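Local coordinates for gala protein type 1, 3 or 4 (Legionella pneumophila subsp. pneumophila, PDB 4XA9) that probably binds a small GTPase and stimulates its GTP hydrolysis, using a leucine-rich repeat scaffold, at residues F100-D105 and Y124-K129. Numbering follows the deposited sequence.
Sequences FNEIGD and YNKITK
Over one face of the F100 ring sits CB of Y124, 3.7 Å from the ring centroid and displaced toward the CE2 rim, in a CH-pi contact. The two rings are tilted by 30° and slid so far apart that they scarcely overlap. The Y124 ring passes the CD2 side of F100, because chi1 (-163°) turns CG away from the backbone N, and its OH is hydrogen-bonded to the backbone of another protein's chain, while H76 stacks with F100. In the second flat group, the N125 carboxamide, OD1 is held by two donors from opposite sides of its plane: N101 N, moderately tilted from it, and I103 N, well above it, whose bond to N125 OD1 (3.1 Å) is almost straight at 171°. CG1 of I103 packs against N125 CG at 3.6 Å, while N125 ND2 bonds to V98 O, so both ends of the buried amide are satisfied and its rotation is fixed. The backbone of N125 contributes too, its O accepting from G104 N at 2.8 Å. At the exposed margin, E102 and K126 run side by side; E102 OE1 and K126 NZ stay 4.2 Å apart, too far for a salt bridge. One water joins E102 N to Y124 O, and another joins D105 N to K126 O. D105 OD1 receives T128 N, the N-cap residue of helix 129-135, on its syn lone pair at 2.8 Å; T128 OG1 lies implausibly close to D105 OD2, leaving that bond doubtful in detail. N101 ND2 donates to I74 O and its OD1 accepts from I79 N, while N148 OD1 accepts from N125 N and I127 N: this is the recurring asparagine hydrogen-bonded stack of a leucine-rich repeat solenoid, each amide O taking backbone N-H groups of the preceding turn.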
loop_
_atom_site.group_PDB
_atom_site.type_symbol
_atom_site.label_atom_id
_atom_site.label_comp_id
_atom_site.label_asym_id
_atom_site.label_seq_id
_atom_site.Cartn_x
_atom_site.Cartn_y
_atom_site.Cartn_z
ATOM N N PHE A 100 5.361 -4.122 7.364
ATOM C CA PHE A 100 4.856 -3.163 8.348
ATOM C C PHE A 100 5.008 -3.654 9.786
ATOM O O PHE A 100 4.027 -3.734 10.529
ATOM C CB PHE A 100 3.387 -2.836 8.067
ATOM C CG PHE A 100 3.163 -2.161 6.740
ATOM C CD1 PHE A 100 2.996 -2.909 5.582
ATOM C CD2 PHE A 100 3.136 -0.776 6.650
ATOM C CE1 PHE A 100 2.798 -2.282 4.350
ATOM C CE2 PHE A 100 2.940 -0.143 5.425
ATOM C CZ PHE A 100 2.772 -0.899 4.275
ATOM N N ASN A 101 6.237 -3.978 10.172
ATOM C CA ASN A 101 6.511 -4.458 11.528
ATOM C C ASN A 101 7.744 -3.813 12.150
ATOM O O ASN A 101 8.171 -4.209 13.230
ATOM C CB ASN A 101 6.689 -5.979 11.541
ATOM C CG ASN A 101 5.410 -6.711 11.850
ATOM O OD1 ASN A 101 4.964 -6.744 13.001
ATOM N ND2 ASN A 101 4.822 -7.333 10.836
ATOM N N GLU A 102 8.310 -2.830 11.457
ATOM C CA GLU A 102 9.549 -2.179 11.881
ATOM C C GLU A 102 10.667 -3.174 12.194
ATOM O O GLU A 102 11.398 -2.996 13.171
ATOM C CB GLU A 102 9.293 -1.300 13.107
ATOM C CG GLU A 102 8.097 -0.371 12.973
ATOM C CD GLU A 102 7.951 0.576 14.155
ATOM O OE1 GLU A 102 8.906 0.698 14.952
ATOM O OE2 GLU A 102 6.874 1.197 14.292
ATOM N N ILE A 103 10.818 -4.217 11.381
ATOM C CA ILE A 103 11.822 -5.235 11.695
ATOM C C ILE A 103 13.240 -4.734 11.419
ATOM O O ILE A 103 14.188 -5.224 12.007
ATOM C CB ILE A 103 11.594 -6.552 10.917
ATOM C CG1 ILE A 103 11.926 -6.380 9.431
ATOM C CG2 ILE A 103 10.165 -7.066 11.118
ATOM C CD1 ILE A 103 11.908 -7.692 8.660
ATOM N N GLY A 104 13.383 -3.765 10.522
ATOM C CA GLY A 104 14.667 -3.114 10.296
ATOM C C GLY A 104 15.749 -3.969 9.655
ATOM O O GLY A 104 15.500 -5.095 9.236
ATOM N N ASP A 105 16.961 -3.426 9.576
ATOM C CA ASP A 105 18.087 -4.169 9.017
ATOM C C ASP A 105 18.456 -5.374 9.877
ATOM O O ASP A 105 18.843 -6.418 9.355
ATOM C CB ASP A 105 19.307 -3.255 8.836
ATOM C CG ASP A 105 19.125 -2.270 7.703
ATOM O OD1 ASP A 105 18.332 -2.573 6.784
ATOM O OD2 ASP A 105 19.772 -1.203 7.718
ATOM N N TYR A 124 7.720 -1.913 3.727
ATOM C CA TYR A 124 7.772 -0.882 4.773
ATOM C C TYR A 124 8.276 -1.395 6.125
ATOM O O TYR A 124 7.500 -1.593 7.050
ATOM C CB TYR A 124 6.394 -0.234 4.956
ATOM C CG TYR A 124 6.463 1.076 5.709
ATOM C CD1 TYR A 124 6.959 2.220 5.093
ATOM C CD2 TYR A 124 6.054 1.169 7.037
ATOM C CE1 TYR A 124 7.043 3.422 5.773
ATOM C CE2 TYR A 124 6.134 2.371 7.729
ATOM C CZ TYR A 124 6.630 3.492 7.089
ATOM O OH TYR A 124 6.716 4.693 7.762
ATOM N N ASN A 125 9.582 -1.600 6.237
ATOM C CA ASN A 125 10.146 -2.137 7.464
ATOM C C ASN A 125 11.414 -1.412 7.891
ATOM O O ASN A 125 12.191 -1.940 8.686
ATOM C CB ASN A 125 10.428 -3.637 7.309
ATOM C CG ASN A 125 9.312 -4.505 7.872
ATOM O OD1 ASN A 125 8.833 -4.278 8.989
ATOM N ND2 ASN A 125 8.891 -5.503 7.100
ATOM N N LYS A 126 11.605 -0.202 7.367
ATOM C CA LYS A 126 12.836 0.565 7.581
ATOM C C LYS A 126 14.073 -0.225 7.158
ATOM O O LYS A 126 15.147 -0.085 7.749
ATOM C CB LYS A 126 12.964 0.997 9.046
ATOM C CG LYS A 126 11.786 1.817 9.547
ATOM C CD LYS A 126 11.947 2.216 11.011
ATOM C CE LYS A 126 10.656 1.975 11.796
ATOM N NZ LYS A 126 9.469 1.744 10.906
ATOM N N ILE A 127 13.924 -1.055 6.131
ATOM C CA ILE A 127 15.065 -1.783 5.592
ATOM C C ILE A 127 15.881 -0.841 4.709
ATOM O O ILE A 127 15.332 -0.128 3.879
ATOM C CB ILE A 127 14.616 -3.025 4.801
ATOM C CG1 ILE A 127 13.761 -3.925 5.707
ATOM C CG2 ILE A 127 15.824 -3.777 4.233
ATOM C CD1 ILE A 127 13.043 -5.045 4.978
ATOM N N THR A 128 17.189 -0.818 4.916
ATOM C CA THR A 128 18.060 0.066 4.153
ATOM C C THR A 128 18.952 -0.739 3.225
ATOM O O THR A 128 18.771 -1.949 3.086
ATOM C CB THR A 128 18.943 0.925 5.074
ATOM O OG1 THR A 128 19.961 0.105 5.671
ATOM C CG2 THR A 128 18.091 1.571 6.169
ATOM N N LYS A 129 19.919 -0.069 2.600
ATOM C CA LYS A 129 20.910 -0.750 1.767
ATOM C C LYS A 129 21.682 -1.810 2.562
ATOM O O LYS A 129 22.195 -2.774 1.991
ATOM C CB LYS A 129 21.891 0.262 1.161
ATOM C CG LYS A 129 22.649 1.102 2.190
ATOM C CD LYS A 129 23.505 2.166 1.506
ATOM C CE LYS A 129 24.331 2.953 2.511
ATOM N NZ LYS A 129 23.487 3.669 3.503
HETATM O O HOH W 1 7.631 -0.680 9.669
HETATM O O HOH W 2 17.060 -0.526 9.881
#